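Local coordinates for protein inactive Zymogen C11 Protease (PDB 6MZO) that is the inactive zymogen of a clostripain-like C11 protease that, once activated, probably cleaves peptide bonds as a cysteine peptidase of clan CD, at residues D236-A239 against A240-T244; E289-N292 against A293-S297. One frame throughout, in Å; residues are numbered along the deposited sequence.

Contact 1 of 2, residues D236-A239 against A240-T244; sequences DELA and ATCRT
D236 meets A240 through the first of four successive i to i+4 backbone bonds of the alpha helix 235-246, its carbonyl O taking the A240 N-H at 2.9 Å. The same oxygen accepts from a water at 2.7 Å, and this water passes the contact on to R243, lying at the edge of the guanidinium, in its plane, 2.9 Å from NH2; R243 NE bonds to the carbonyl O of D355. The D236 carboxylate itself turns elsewhere, to R175. At E237 the carbonyl O receives the T241 N-H at 2.9 Å. The T241 hydroxyl sits beside its own backbone N (chi1 -64°), which brings OG1 to 3.1 Å from the same E237 O, though this hydroxyl also lies within bonding reach of S297; the E237 and T241 side chains run side by side in one direction, the glutamate ending in a salt bridge with K300. L238 comes next, bonded to C242 N through its O, while its branch CD1 lies 4.2 Å from C242 SG on the buried side of the helix. A239, covered by W352 and V356 of helix 351-357, closes the series: R243 N donates to A239 O at 2.7 Å.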
loop_
_atom_site.group_PDB
_atom_site.type_symbol
_atom_site.label_atom_id
_atom_site.label_comp_id
_atom_site.label_asym_id
_atom_site.label_seq_id
_atom_site.Cartn_x
_atom_site.Cartn_y
_atom_site.Cartn_z
ATOM N N ASP A 236 11.863 -6.743 11.057
ATOM C CA ASP A 236 12.302 -8.007 11.671
ATOM C C ASP A 236 12.101 -8.029 13.187
ATOM O O ASP A 236 11.606 -9.046 13.759
ATOM C CB ASP A 236 13.779 -8.272 11.353
ATOM C CG ASP A 236 14.002 -8.676 9.922
ATOM O OD1 ASP A 236 13.232 -9.468 9.391
ATOM O OD2 ASP A 236 14.994 -8.201 9.315
ATOM N N GLU A 237 12.369 -6.893 13.825
ATOM C CA GLU A 237 12.196 -6.834 15.257
ATOM C C GLU A 237 10.704 -6.946 15.591
ATOM O O GLU A 237 10.315 -7.625 16.550
ATOM C CB GLU A 237 12.775 -5.538 15.814
ATOM C CG GLU A 237 12.548 -5.444 17.312
ATOM C CD GLU A 237 12.963 -4.114 17.880
ATOM O OE1 GLU A 237 14.011 -3.578 17.445
ATOM O OE2 GLU A 237 12.224 -3.595 18.749
ATOM N N LEU A 238 9.851 -6.312 14.782
ATOM C CA LEU A 238 8.411 -6.339 15.092
ATOM C C LEU A 238 7.943 -7.807 15.005
ATOM O O LEU A 238 7.159 -8.291 15.840
ATOM C CB LEU A 238 7.639 -5.401 14.127
ATOM C CG LEU A 238 6.114 -5.372 14.338
ATOM C CD1 LEU A 238 5.740 -4.929 15.748
ATOM C CD2 LEU A 238 5.589 -4.411 13.324
ATOM N N ALA A 239 8.472 -8.553 14.034
ATOM C CA ALA A 239 7.999 -9.922 13.862
ATOM C C ALA A 239 8.492 -10.725 15.035
ATOM O O ALA A 239 7.754 -11.521 15.565
ATOM C CB ALA A 239 8.490 -10.511 12.563
ATOM N N ALA A 240 9.729 -10.467 15.464
ATOM C CA ALA A 240 10.273 -11.263 16.560
ATOM C C ALA A 240 9.464 -11.026 17.833
ATOM O O ALA A 240 9.185 -11.973 18.613
ATOM C CB ALA A 240 11.709 -10.928 16.767
ATOM N N THR A 241 9.042 -9.773 18.017
ATOM C CA THR A 241 8.340 -9.420 19.221
ATOM C C THR A 241 6.989 -10.136 19.135
ATOM O O THR A 241 6.498 -10.685 20.114
ATOM C CB THR A 241 8.192 -7.920 19.345
ATOM O OG1 THR A 241 9.511 -7.303 19.480
ATOM C CG2 THR A 241 7.341 -7.579 20.533
ATOM N N CYS A 242 6.378 -10.144 17.932
ATOM C CA CYS A 242 5.069 -10.793 17.783
ATOM C C CYS A 242 5.198 -12.282 17.888
ATOM O O CYS A 242 4.290 -12.949 18.438
ATOM C CB CYS A 242 4.422 -10.405 16.431
ATOM S SG CYS A 242 3.900 -8.680 16.427
ATOM N N ARG A 243 6.341 -12.812 17.447
ATOM C CA ARG A 243 6.513 -14.247 17.525
ATOM C C ARG A 243 6.349 -14.729 18.974
ATOM O O ARG A 243 5.709 -15.804 19.237
ATOM C CB ARG A 243 7.906 -14.629 16.976
ATOM C CG ARG A 243 8.166 -16.155 17.055
ATOM C CD ARG A 243 9.576 -16.452 16.526
ATOM N NE ARG A 243 9.818 -15.708 15.311
ATOM C CZ ARG A 243 10.766 -14.784 15.150
ATOM N NH1 ARG A 243 11.634 -14.534 16.132
ATOM N NH2 ARG A 243 10.846 -14.133 13.987
ATOM N N THR A 244 6.777 -13.885 19.918
ATOM C CA THR A 244 6.783 -14.362 21.322
ATOM C C THR A 244 5.373 -14.607 21.848
ATOM O O THR A 244 5.171 -15.507 22.683
ATOM C CB THR A 244 7.523 -13.392 22.266
ATOM O OG1 THR A 244 6.812 -12.156 22.358
ATOM C CG2 THR A 244 8.925 -13.093 21.735
HETATM O O HOH W 1 12.212 -11.678 13.250
#

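Contact 2 of 2, residues E289-N292 against A293-S297; sequences EQYN and AFKRS
Helix 288-301, a surface helix of the clostripain-like chain, carries a lysine folded over a tyrosine one turn earlier, Y291 against K295. The Y291 ring leans toward the following turn, its CG anti to the backbone N (chi1 -171°). K295 bends at its third torsion (-83°), and this kink lays CE over one face of the ring, 3.8 Å from the centroid and displaced toward the rim, in a CH-pi contact. The nearest ring atom is Y291 CE2, 3.5 Å from K295 CE. F294 approaches the ring as well, its CD2 coming within 4.0 Å of Y291 CD1 at an oblique inclination, while its own ring makes an edge-to-face contact with F278. The tyrosine hydroxyl also bonds to D279. An alanine in place of Y291 would probably leave the K295 methylene groups without the face they rest on, deprive D279 of its hydroxyl partner and open a gap beside F294. Farther out, K295 runs alongside N292; a water accepts from NZ at 2.7 Å and donates weakly to N292 OD1 at 3.4 Å, bridging the two polar ends. Beneath the side chains, the carbonyls of residues 289 to 292 accept in turn from the N-H groups of 293 to 296. This is the i, i+4 pairing of an alpha helix, with the lysine CE resting on the tyrosine face in an i, i+4 CH-pi contact.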
loop_
_atom_site.group_PDB
_atom_site.type_symbol
_atom_site.label_atom_id
_atom_site.label_comp_id
_atom_site.label_asym_id
_atom_site.label_seq_id
_atom_site.Cartn_x
_atom_site.Cartn_y
_atom_site.Cartn_z
ATOM N N GLU A 289 3.566 -7.970 29.741
ATOM C CA GLU A 289 4.962 -7.820 29.328
ATOM C C GLU A 289 5.131 -7.860 27.802
ATOM O O GLU A 289 5.771 -6.993 27.192
ATOM C CB GLU A 289 5.799 -8.922 29.971
ATOM C CG GLU A 289 7.290 -8.766 29.784
ATOM C CD GLU A 289 8.082 -9.775 30.617
ATOM O OE1 GLU A 289 8.912 -10.508 30.035
ATOM O OE2 GLU A 289 7.900 -9.825 31.856
ATOM N N GLN A 290 4.540 -8.877 27.160
ATOM C CA GLN A 290 4.551 -8.948 25.699
ATOM C C GLN A 290 3.905 -7.737 25.025
ATOM O O GLN A 290 4.376 -7.262 23.985
ATOM C CB GLN A 290 3.809 -10.232 25.260
ATOM C CG GLN A 290 4.553 -11.482 25.662
ATOM C CD GLN A 290 3.702 -12.741 25.619
ATOM O OE1 GLN A 290 2.468 -12.695 25.457
ATOM N NE2 GLN A 290 4.361 -13.882 25.795
ATOM N N TYR A 291 2.798 -7.248 25.590
ATOM C CA TYR A 291 2.114 -6.092 25.022
ATOM C C TYR A 291 2.993 -4.854 25.119
ATOM O O TYR A 291 3.048 -4.081 24.139
ATOM C CB TYR A 291 0.774 -5.851 25.704
ATOM C CG TYR A 291 -0.128 -4.811 25.048
ATOM C CD1 TYR A 291 -0.368 -4.796 23.667
ATOM C CD2 TYR A 291 -0.785 -3.882 25.823
ATOM C CE1 TYR A 291 -1.208 -3.829 23.083
ATOM C CE2 TYR A 291 -1.645 -2.937 25.268
ATOM C CZ TYR A 291 -1.862 -2.921 23.907
ATOM O OH TYR A 291 -2.725 -1.963 23.415
ATOM N N ASN A 292 3.710 -4.667 26.231
ATOM C CA ASN A 292 4.560 -3.479 26.352
ATOM C C ASN A 292 5.687 -3.581 25.325
ATOM O O ASN A 292 6.022 -2.586 24.675
ATOM C CB ASN A 292 5.096 -3.335 27.773
ATOM C CG ASN A 292 4.015 -2.851 28.756
ATOM O OD1 ASN A 292 2.976 -2.297 28.354
ATOM N ND2 ASN A 292 4.251 -3.057 30.024
ATOM N N ALA A 293 6.233 -4.789 25.149
ATOM C CA ALA A 293 7.310 -4.992 24.144
ATOM C C ALA A 293 6.796 -4.717 22.725
ATOM O O ALA A 293 7.473 -4.089 21.897
ATOM C CB ALA A 293 7.871 -6.385 24.215
ATOM N N PHE A 294 5.599 -5.235 22.448
ATOM C CA PHE A 294 4.932 -4.987 21.157
ATOM C C PHE A 294 4.760 -3.495 20.906
ATOM O O PHE A 294 5.096 -3.005 19.822
ATOM C CB PHE A 294 3.575 -5.716 21.141
ATOM C CG PHE A 294 2.711 -5.312 20.015
ATOM C CD1 PHE A 294 2.893 -5.849 18.759
ATOM C CD2 PHE A 294 1.691 -4.349 20.226
ATOM C CE1 PHE A 294 1.997 -5.482 17.659
ATOM C CE2 PHE A 294 0.825 -3.976 19.181
ATOM C CZ PHE A 294 0.992 -4.499 17.899
ATOM N N LYS A 295 4.242 -2.765 21.892
ATOM C CA LYS A 295 4.101 -1.289 21.740
ATOM C C LYS A 295 5.408 -0.578 21.439
ATOM O O LYS A 295 5.429 0.328 20.568
ATOM C CB LYS A 295 3.418 -0.698 22.979
ATOM C CG LYS A 295 1.908 -1.053 22.960
ATOM C CD LYS A 295 1.132 -0.287 24.043
ATOM C CE LYS A 295 1.221 -0.979 25.387
ATOM N NZ LYS A 295 0.401 -0.246 26.412
ATOM N N ARG A 296 6.488 -1.014 22.078
ATOM C CA ARG A 296 7.794 -0.402 21.774
ATOM C C ARG A 296 8.265 -0.695 20.342
ATOM O O ARG A 296 8.839 0.197 19.685
ATOM C CB ARG A 296 8.826 -0.874 22.774
ATOM C CG ARG A 296 8.628 -0.251 24.140
ATOM C CD ARG A 296 9.803 -0.544 25.039
ATOM N NE ARG A 296 9.882 0.466 26.096
ATOM C CZ ARG A 296 10.217 0.230 27.365
ATOM N NH1 ARG A 296 10.531 -0.993 27.777
ATOM N NH2 ARG A 296 10.235 1.235 28.229
ATOM N N SER A 297 7.996 -1.926 19.877
ATOM C CA SER A 297 8.418 -2.284 18.528
ATOM C C SER A 297 7.601 -1.523 17.496
ATOM O O SER A 297 8.169 -1.058 16.485
ATOM C CB SER A 297 8.321 -3.795 18.285
ATOM O OG SER A 297 9.313 -4.450 19.101
HETATM O O HOH W 2 -0.268 -1.379 28.721
#

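How the contacts relate
Contact 1 and contact 2 illustrate how two helices, each tied internally by i to i+4 bonds, are joined through side chains. Their centres lie 10 Å apart. A polar link between helices 235-246 and 288-301 runs through S297, whose OG is 2.9 Å from T241 OG1 and 3.1 Å from E237 OE2, both probable hydrogen bonds. The serine of contact 2 thus gathers two polar side chains of contact 1. Beside it L238 packs on S297 and T241 on A293; T241 CG2 lies 3.5 Å from the backbone N of F294, and C242 touches the F294 side chain. Contact 2 sits closer to the surface, while contact 1 is wedged between helix 288-301 and helix 351-357.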